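Local coordinates for glycosyl hydrolases family 2, sugar binding domain protein (Bacteroides uniformis str. 3978 T3 ii, PDB 6D1P) that probably hydrolyses beta-glucuronide O-glycosidic bonds, as a gut bacterial beta-glucuronidase of glycosyl hydrolase family 2, at residues A[387-392]-A[427-432]; A[464-469]-A[477-482]. One frame throughout, in Å; residues are numbered along the deposited sequence.

Interaction 1: A[387-392]-A[427-432]; sequences IPWCRG and NENDWP. With GOL (glycerol), chain G.
Backbone bonds, a salt bridge and a cation-pi contact join W389 to G392 with N427, E428, N429 and W431, where the loop after strand 382-386 runs beside the end of strand 420-432. This is the C-terminal end of adjacent parallel strands, where TIM barrels carry their active sites. W389 O takes two donors from opposite faces of its carbonyl plane: N427 N at 2.8 Å and N429 ND2. The latter also sits over one face of the W389 ring, 3.2 Å from CD2. R391 N bonds to N427 O, and G392 N to W431 O (2.7 Å). N427 ND2 makes a nearly straight bond to C390 SG (3.5 Å, 171°). R391, extended from CG to NE, grips E428 OE1 side-on, NE at 2.8 Å and NH2 at 2.7 Å, guanidinium and carboxylate nearly coplanar. The guanidinium lies over the W431 six-membered ring, tilted 31° from it, CZ 3.8 Å from the centroid. A glycerol, probably from the crystallisation liquor, bridges the pair, O1 accepting from R391 NH2 and O2 donating to E428 OE2, which also pairs with R466 of strand 462-466. Helix 440-457 packs M447 on W389 and N429, with I443 and L450 also on W389.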
ATOM      1  N   ILE A 387     -24.300 -15.025  10.832  1.00 23.61           N
ATOM      2  CA  ILE A 387     -22.966 -15.360  10.323  1.00 22.32           C
ATOM      3  C   ILE A 387     -22.708 -14.667   8.991  1.00 24.08           C
ATOM      4  O   ILE A 387     -23.657 -14.346   8.259  1.00 20.44           O
ATOM      5  CB  ILE A 387     -22.773 -16.873  10.161  1.00 24.19           C
ATOM      6  CG1 ILE A 387     -23.903 -17.493   9.324  1.00 24.12           C
ATOM      7  CG2 ILE A 387     -22.587 -17.529  11.511  1.00 25.11           C
ATOM      8  CD1 ILE A 387     -23.497 -18.834   8.693  1.00 20.46           C
ATOM      9  N   PRO A 388     -21.434 -14.442   8.621  1.00 26.75           N
ATOM     10  CA  PRO A 388     -21.159 -13.658   7.412  1.00 22.31           C
ATOM     11  C   PRO A 388     -21.203 -14.472   6.123  1.00 26.14           C
ATOM     12  O   PRO A 388     -20.382 -14.251   5.221  1.00 26.34           O
ATOM     13  CB  PRO A 388     -19.759 -13.074   7.686  1.00 24.94           C
ATOM     14  CG  PRO A 388     -19.149 -13.942   8.705  1.00 20.23           C
ATOM     15  CD  PRO A 388     -20.208 -14.734   9.393  1.00 23.25           C
ATOM     16  N   TRP A 389     -22.155 -15.407   6.012  1.00 28.37           N
ATOM     17  CA  TRP A 389     -22.474 -16.010   4.715  1.00 24.72           C
ATOM     18  C   TRP A 389     -23.285 -14.973   3.938  1.00 24.98           C
ATOM     19  O   TRP A 389     -24.519 -14.959   3.929  1.00 25.01           O
ATOM     20  CB  TRP A 389     -23.224 -17.327   4.875  1.00 23.71           C
ATOM     21  CG  TRP A 389     -23.310 -18.080   3.586  1.00 24.96           C
ATOM     22  CD1 TRP A 389     -22.534 -17.892   2.483  1.00 23.74           C
ATOM     23  CD2 TRP A 389     -24.230 -19.126   3.252  1.00 24.14           C
ATOM     24  NE1 TRP A 389     -22.904 -18.751   1.488  1.00 23.36           N
ATOM     25  CE2 TRP A 389     -23.943 -19.525   1.934  1.00 27.32           C
ATOM     26  CE3 TRP A 389     -25.263 -19.765   3.940  1.00 24.64           C
ATOM     27  CZ2 TRP A 389     -24.651 -20.540   1.285  1.00 27.49           C
ATOM     28  CZ3 TRP A 389     -25.968 -20.768   3.300  1.00 26.86           C
ATOM     29  CH2 TRP A 389     -25.659 -21.147   1.979  1.00 26.33           C
ATOM     30  N   CYS A 390     -22.565 -14.075   3.280  1.00 22.11           N
ATOM     31  CA  CYS A 390     -23.133 -12.840   2.747  1.00 20.46           C
ATOM     32  C   CYS A 390     -22.670 -12.680   1.301  1.00 19.72           C
ATOM     33  O   CYS A 390     -21.537 -12.253   1.058  1.00 20.84           O
ATOM     34  CB  CYS A 390     -22.716 -11.660   3.622  1.00 18.51           C
ATOM     35  SG  CYS A 390     -23.291 -10.042   3.113  1.00 19.63           S
ATOM     36  N   ARG A 391     -23.555 -13.039   0.360  1.00 18.40           N
ATOM     37  CA  ARG A 391     -23.372 -12.912  -1.087  1.00 19.47           C
ATOM     38  C   ARG A 391     -22.358 -13.902  -1.662  1.00 22.25           C
ATOM     39  O   ARG A 391     -21.570 -14.507  -0.924  1.00 18.20           O
ATOM     40  CB  ARG A 391     -22.961 -11.491  -1.484  1.00 22.31           C
ATOM     41  CG  ARG A 391     -24.044 -10.430  -1.238  1.00 19.95           C
ATOM     42  CD  ARG A 391     -23.619  -9.038  -1.705  1.00 20.85           C
ATOM     43  NE  ARG A 391     -24.720  -8.103  -1.489  1.00 21.54           N
ATOM     44  CZ  ARG A 391     -24.691  -6.807  -1.791  1.00 23.38           C
ATOM     45  NH1 ARG A 391     -23.595  -6.259  -2.326  1.00 16.33           N
ATOM     46  NH2 ARG A 391     -25.772  -6.054  -1.556  1.00 21.29           N
ATOM     47  N   GLY A 392     -22.450 -14.123  -2.982  1.00 20.21           N
ATOM     48  CA  GLY A 392     -21.391 -14.706  -3.779  1.00 22.78           C
ATOM     49  C   GLY A 392     -21.633 -16.124  -4.250  1.00 25.44           C
ATOM     50  O   GLY A 392     -20.979 -16.558  -5.209  1.00 25.83           O
ATOM     51  N   ASN A 427     -27.067 -13.743   4.313  1.00 20.71           N
ATOM     52  CA  ASN A 427     -27.647 -12.529   3.759  1.00 19.91           C
ATOM     53  C   ASN A 427     -27.453 -12.502   2.250  1.00 21.30           C
ATOM     54  O   ASN A 427     -26.333 -12.683   1.760  1.00 20.81           O
ATOM     55  CB  ASN A 427     -27.021 -11.290   4.407  1.00 20.46           C
ATOM     56  CG  ASN A 427     -27.567 -10.016   3.845  1.00 21.50           C
ATOM     57  OD1 ASN A 427     -28.761  -9.706   4.000  1.00 18.76           O
ATOM     58  ND2 ASN A 427     -26.703  -9.254   3.179  1.00 18.69           N
ATOM     59  N   GLU A 428     -28.547 -12.273   1.524  1.00 22.77           N
ATOM     60  CA  GLU A 428     -28.533 -12.201   0.063  1.00 23.07           C
ATOM     61  C   GLU A 428     -27.745 -13.359  -0.545  1.00 24.19           C
ATOM     62  O   GLU A 428     -26.856 -13.184  -1.382  1.00 23.16           O
ATOM     63  CB  GLU A 428     -28.000 -10.837  -0.391  1.00 24.11           C
ATOM     64  CG  GLU A 428     -28.913  -9.702   0.130  1.00 21.05           C
ATOM     65  CD  GLU A 428     -28.559  -8.315  -0.379  1.00 25.29           C
ATOM     66  OE1 GLU A 428     -27.474  -8.128  -0.994  1.00 23.92           O
ATOM     67  OE2 GLU A 428     -29.382  -7.391  -0.152  1.00 24.96           O
ATOM     68  N   ASN A 429     -28.074 -14.572  -0.105  1.00 23.26           N
ATOM     69  CA  ASN A 429     -27.397 -15.710  -0.715  1.00 24.47           C
ATOM     70  C   ASN A 429     -27.901 -16.012  -2.125  1.00 23.65           C
ATOM     71  O   ASN A 429     -27.424 -16.960  -2.749  1.00 21.46           O
ATOM     72  CB  ASN A 429     -27.529 -16.936   0.180  1.00 17.81           C
ATOM     73  CG  ASN A 429     -26.906 -16.716   1.538  1.00 23.62           C
ATOM     74  OD1 ASN A 429     -27.617 -16.566   2.534  1.00 22.23           O
ATOM     75  ND2 ASN A 429     -25.574 -16.680   1.593  1.00 22.91           N
ATOM     76  N   ASP A 430     -28.849 -15.248  -2.638  1.00 20.24           N
ATOM     77  CA  ASP A 430     -29.233 -15.354  -4.028  1.00 23.29           C
ATOM     78  C   ASP A 430     -28.357 -14.504  -4.950  1.00 25.82           C
ATOM     79  O   ASP A 430     -28.645 -14.432  -6.150  1.00 25.99           O
ATOM     80  CB  ASP A 430     -30.691 -14.940  -4.189  1.00 20.99           C
ATOM     81  CG  ASP A 430     -30.937 -13.509  -3.733  1.00 29.30           C
ATOM     82  OD1 ASP A 430     -29.961 -12.839  -3.293  1.00 24.56           O
ATOM     83  OD2 ASP A 430     -32.107 -13.056  -3.824  1.00 26.36           O
ATOM     84  N   TRP A 431     -27.324 -13.837  -4.421  1.00 21.82           N
ATOM     85  CA  TRP A 431     -26.470 -12.971  -5.228  1.00 21.98           C
ATOM     86  C   TRP A 431     -25.264 -13.769  -5.732  1.00 22.86           C
ATOM     87  O   TRP A 431     -24.392 -14.123  -4.925  1.00 20.84           O
ATOM     88  CB  TRP A 431     -26.015 -11.773  -4.406  1.00 22.22           C
ATOM     89  CG  TRP A 431     -25.565 -10.622  -5.216  1.00 20.02           C
ATOM     90  CD1 TRP A 431     -24.705 -10.655  -6.263  1.00 20.30           C
ATOM     91  CD2 TRP A 431     -25.923  -9.245  -5.031  1.00 23.82           C
ATOM     92  NE1 TRP A 431     -24.524  -9.396  -6.775  1.00 21.91           N
ATOM     93  CE2 TRP A 431     -25.252  -8.504  -6.031  1.00 24.22           C
ATOM     94  CE3 TRP A 431     -26.746  -8.566  -4.129  1.00 19.35           C
ATOM     95  CZ2 TRP A 431     -25.378  -7.120  -6.151  1.00 20.36           C
ATOM     96  CZ3 TRP A 431     -26.878  -7.189  -4.262  1.00 21.32           C
ATOM     97  CH2 TRP A 431     -26.208  -6.485  -5.270  1.00 18.48           C
ATOM     98  N   PRO A 432     -25.184 -14.099  -7.017  1.00 22.43           N
ATOM     99  CA  PRO A 432     -24.067 -14.899  -7.538  1.00 26.36           C
ATOM    100  C   PRO A 432     -22.855 -14.061  -7.940  1.00 21.49           C
ATOM    101  O   PRO A 432     -22.929 -12.847  -8.080  1.00 20.00           O
ATOM    102  CB  PRO A 432     -24.672 -15.546  -8.793  1.00 23.92           C
ATOM    103  CG  PRO A 432     -25.651 -14.561  -9.263  1.00 26.77           C
ATOM    104  CD  PRO A 432     -26.263 -13.959  -8.012  1.00 22.02           C
TER
HETATM  105  C1  GOL G 905     -27.759  -2.958  -1.053  1.00 31.52           C
HETATM  106  O1  GOL G 905     -27.002  -3.253  -2.244  1.00 30.55           O
HETATM  107  C2  GOL G 905     -29.185  -3.692  -1.100  1.00 32.11           C
HETATM  108  O2  GOL G 905     -29.132  -5.039  -1.469  1.00 20.95           O
HETATM  109  C3  GOL G 905     -29.857  -3.487   0.308  1.00 31.89           C
HETATM  110  O3  GOL G 905     -30.815  -4.525   0.484  1.00 24.95           O

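Interaction 2: A[464-469]-A[477-482]; sequences AIRRCE and VYSPTI. With SCN (thiocyanate ion), chain I.
With its ring carbon CG anti to the backbone N (chi1 180°), Y478 swings its hydroxyl past the strand end to C468 and E469, while E469, bent at chi2 (-57°), folds its carboxylate back to meet it. Y478 OH accepts from C468 N (3.0 Å) and donates to E469 OE1, both partners lying at the edge of the ring near its plane; the modelled OH to OE1 distance is very short, and its exact value is doubtful. The carboxylate stands steeply across the ring plane, 78° apart. Nearer the start of the pair, I465 CG1 touches the ring edge at CD1 (3.9 Å).

The two strands carrying these side chains, 462-466 and 477-479, are parallel neighbours in the TIM barrel, and the seven residues between the segments contain no helix. S479 N bonds to I465 O, and R467 N nearly straight to S479 O at 2.8 Å. On the other face A464 meets V477, and R466, stretched out from CG to NE, passes S479 OG with its CG. A511 is held by both, its N bonded to S479 OG and its O to R466 NE. Water 1 accepts from R466 NH2 (3.1 Å) and I482 N, while R466 NH1 forms a salt bridge to E428 OE2. A leucine here would probably leave E428 OE2 without that mate and water 1 without one of its two donors. R467 runs alongside T481, CG to CG2 3.7 Å, on its way to a salt bridge with D430. Strand 420-432 lies beside 462-466 on the side away from 477-479, L425 touching I465, and its L422 also reaches V477; helix 494-503 lies against I482.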
ATOM      1  N   ALA A 464     -33.155 -17.072  11.170  1.00 27.42           N
ATOM      2  CA  ALA A 464     -33.616 -16.156  10.137  1.00 25.96           C
ATOM      3  C   ALA A 464     -32.604 -16.144   8.988  1.00 26.54           C
ATOM      4  O   ALA A 464     -31.450 -16.547   9.156  1.00 23.28           O
ATOM      5  CB  ALA A 464     -33.809 -14.737  10.703  1.00 18.69           C
ATOM      6  N   ILE A 465     -33.056 -15.693   7.806  1.00 23.00           N
ATOM      7  CA  ILE A 465     -32.172 -15.196   6.750  1.00 25.87           C
ATOM      8  C   ILE A 465     -32.858 -14.018   6.077  1.00 24.82           C
ATOM      9  O   ILE A 465     -34.030 -13.732   6.325  1.00 24.71           O
ATOM     10  CB  ILE A 465     -31.805 -16.251   5.683  1.00 24.63           C
ATOM     11  CG1 ILE A 465     -33.070 -16.737   4.960  1.00 25.48           C
ATOM     12  CG2 ILE A 465     -30.969 -17.378   6.287  1.00 23.11           C
ATOM     13  CD1 ILE A 465     -32.828 -17.775   3.868  1.00 20.12           C
ATOM     14  N   ARG A 466     -32.113 -13.346   5.198  1.00 24.92           N
ATOM     15  CA  ARG A 466     -32.613 -12.201   4.446  1.00 25.86           C
ATOM     16  C   ARG A 466     -32.352 -12.393   2.956  1.00 22.78           C
ATOM     17  O   ARG A 466     -31.223 -12.691   2.552  1.00 22.98           O
ATOM     18  CB  ARG A 466     -31.972 -10.876   4.915  1.00 20.22           C
ATOM     19  CG  ARG A 466     -32.612  -9.667   4.212  1.00 20.89           C
ATOM     20  CD  ARG A 466     -31.985  -8.312   4.486  1.00 18.98           C
ATOM     21  NE  ARG A 466     -32.516  -7.365   3.513  1.00 20.35           N
ATOM     22  CZ  ARG A 466     -31.969  -7.145   2.325  1.00 21.23           C
ATOM     23  NH1 ARG A 466     -30.849  -7.773   2.002  1.00 22.09           N
ATOM     24  NH2 ARG A 466     -32.526  -6.301   1.467  1.00 18.23           N
ATOM     25  N   ARG A 467     -33.400 -12.221   2.147  1.00 21.42           N
ATOM     26  CA  ARG A 467     -33.322 -12.164   0.687  1.00 23.12           C
ATOM     27  C   ARG A 467     -32.665 -13.421   0.106  1.00 29.19           C
ATOM     28  O   ARG A 467     -31.517 -13.411  -0.336  1.00 28.36           O
ATOM     29  CB  ARG A 467     -32.564 -10.923   0.210  1.00 22.23           C
ATOM     30  CG  ARG A 467     -33.012 -10.463  -1.154  1.00 22.29           C
ATOM     31  CD  ARG A 467     -32.047  -9.507  -1.788  1.00 23.87           C
ATOM     32  NE  ARG A 467     -31.059 -10.224  -2.599  1.00 27.55           N
ATOM     33  CZ  ARG A 467     -30.299  -9.637  -3.519  1.00 26.47           C
ATOM     34  NH1 ARG A 467     -30.426  -8.337  -3.723  1.00 18.25           N
ATOM     35  NH2 ARG A 467     -29.434 -10.346  -4.251  1.00 20.92           N
ATOM     36  N   CYS A 468     -33.437 -14.506   0.113  1.00 26.32           N
ATOM     37  CA  CYS A 468     -33.074 -15.703  -0.651  1.00 26.68           C
ATOM     38  C   CYS A 468     -34.378 -16.480  -0.843  1.00 27.23           C
ATOM     39  O   CYS A 468     -34.697 -17.368  -0.051  1.00 25.17           O
ATOM     40  CB  CYS A 468     -32.020 -16.552   0.026  1.00 23.91           C
ATOM     41  SG  CYS A 468     -31.474 -17.923  -1.063  1.00 30.53           S
ATOM     42  N   GLU A 469     -35.125 -16.118  -1.889  1.00 25.54           N
ATOM     43  CA  GLU A 469     -36.492 -16.618  -2.009  1.00 28.62           C
ATOM     44  C   GLU A 469     -36.531 -18.137  -2.109  1.00 28.49           C
ATOM     45  O   GLU A 469     -37.430 -18.767  -1.544  1.00 30.28           O
ATOM     46  CB  GLU A 469     -37.198 -15.983  -3.203  1.00 28.89           C
ATOM     47  CG  GLU A 469     -37.473 -14.495  -3.030  1.00 36.57           C
ATOM     48  CD  GLU A 469     -38.313 -14.145  -1.778  1.00 37.35           C
ATOM     49  OE1 GLU A 469     -37.854 -13.288  -0.981  1.00 32.54           O
ATOM     50  OE2 GLU A 469     -39.430 -14.707  -1.611  1.00 41.77           O
ATOM     51  N   VAL A 477     -37.803 -17.547  10.569  1.00 30.76           N
ATOM     52  CA  VAL A 477     -38.250 -16.199  10.246  1.00 25.04           C
ATOM     53  C   VAL A 477     -37.538 -15.702   8.991  1.00 24.67           C
ATOM     54  O   VAL A 477     -36.328 -15.888   8.829  1.00 23.45           O
ATOM     55  CB  VAL A 477     -38.022 -15.236  11.429  1.00 25.87           C
ATOM     56  CG1 VAL A 477     -38.540 -13.863  11.079  1.00 24.20           C
ATOM     57  CG2 VAL A 477     -38.715 -15.761  12.689  1.00 24.71           C
ATOM     58  N   TYR A 478     -38.288 -15.047   8.111  1.00 24.19           N
ATOM     59  CA  TYR A 478     -37.775 -14.682   6.804  1.00 23.12           C
ATOM     60  C   TYR A 478     -37.991 -13.203   6.526  1.00 26.01           C
ATOM     61  O   TYR A 478     -39.050 -12.649   6.846  1.00 26.95           O
ATOM     62  CB  TYR A 478     -38.437 -15.493   5.690  1.00 24.16           C
ATOM     63  CG  TYR A 478     -37.906 -15.107   4.343  1.00 22.32           C
ATOM     64  CD1 TYR A 478     -36.646 -15.512   3.952  1.00 18.93           C
ATOM     65  CD2 TYR A 478     -38.641 -14.309   3.479  1.00 21.48           C
ATOM     66  CE1 TYR A 478     -36.126 -15.152   2.729  1.00 22.39           C
ATOM     67  CE2 TYR A 478     -38.132 -13.943   2.243  1.00 22.08           C
ATOM     68  CZ  TYR A 478     -36.860 -14.372   1.881  1.00 22.26           C
ATOM     69  OH  TYR A 478     -36.302 -14.038   0.668  1.00 23.74           O
ATOM     70  N   SER A 479     -36.984 -12.577   5.910  1.00 20.32           N
ATOM     71  CA  SER A 479     -37.066 -11.209   5.422  1.00 21.75           C
ATOM     72  C   SER A 479     -36.843 -11.204   3.919  1.00 22.94           C
ATOM     73  O   SER A 479     -35.803 -11.701   3.455  1.00 24.95           O
ATOM     74  CB  SER A 479     -36.020 -10.316   6.100  1.00 20.74           C
ATOM     75  OG  SER A 479     -36.070  -9.007   5.563  1.00 20.73           O
ATOM     76  N   PRO A 480     -37.751 -10.668   3.117  1.00 25.41           N
ATOM     77  CA  PRO A 480     -37.420 -10.434   1.703  1.00 21.48           C
ATOM     78  C   PRO A 480     -36.724  -9.098   1.560  1.00 21.87           C
ATOM     79  O   PRO A 480     -36.343  -8.516   2.577  1.00 24.94           O
ATOM     80  CB  PRO A 480     -38.782 -10.443   1.015  1.00 24.25           C
ATOM     81  CG  PRO A 480     -39.716  -9.869   2.102  1.00 24.76           C
ATOM     82  CD  PRO A 480     -39.161 -10.359   3.424  1.00 23.30           C
ATOM     83  N   THR A 481     -36.558  -8.590   0.342  1.00 20.83           N
ATOM     84  CA  THR A 481     -35.978  -7.272   0.139  1.00 22.31           C
ATOM     85  C   THR A 481     -37.112  -6.322  -0.212  1.00 19.99           C
ATOM     86  O   THR A 481     -37.841  -6.563  -1.168  1.00 21.93           O
ATOM     87  CB  THR A 481     -34.879  -7.280  -0.941  1.00 21.14           C
ATOM     88  OG1 THR A 481     -34.417  -5.945  -1.187  1.00 22.53           O
ATOM     89  CG2 THR A 481     -35.363  -7.870  -2.252  1.00 22.91           C
ATOM     90  N   ILE A 482     -37.276  -5.257   0.580  1.00 24.94           N
ATOM     91  CA  ILE A 482     -38.364  -4.297   0.392  1.00 22.01           C
ATOM     92  C   ILE A 482     -37.867  -2.895   0.728  1.00 20.41           C
ATOM     93  O   ILE A 482     -37.683  -2.559   1.906  1.00 21.47           O
ATOM     94  CB  ILE A 482     -39.611  -4.637   1.227  1.00 22.09           C
ATOM     95  CG1 ILE A 482     -40.232  -5.957   0.775  1.00 23.19           C
ATOM     96  CG2 ILE A 482     -40.630  -3.512   1.111  1.00 18.35           C
ATOM     97  CD1 ILE A 482     -41.363  -6.449   1.695  1.00 22.92           C
TER
HETATM   98  S   SCN I 907     -38.022  -2.543  -3.501  1.00 37.49           S
HETATM   99  C   SCN I 907     -36.790  -3.780  -3.805  1.00 36.87           C
HETATM  100  N   SCN I 907     -35.841  -4.485  -3.860  1.00 35.72           N
HETATM  101  O   HOH W   1     -35.294  -5.563   2.586  1.00 15.01           O
HETATM  102  O   HOH W   2     -37.190 -10.938  -1.668  1.00 28.02           O

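In the fold
Both contacts are largely buried and belong to one barrel sheet, in which strands 382-386, 420-432, 462-466 and 477-479 follow one another in parallel. Interaction 1 joins a loop to the end of strand 420-432, and its chemistry is mostly polar: charge, amide and aromatic face, with P58 of the second subunit packing on R391 and W431. Interaction 2 is more regular strand pairing, touched by no other chain, ending in solvent-facing E469 and T481. The two contacts meet through two salt bridges, E428 OE2 to R466 NH1 (2.6 Å) and D430 OD1 to R467 NH2, so E428 lies between R391 of one contact and R466 of the other.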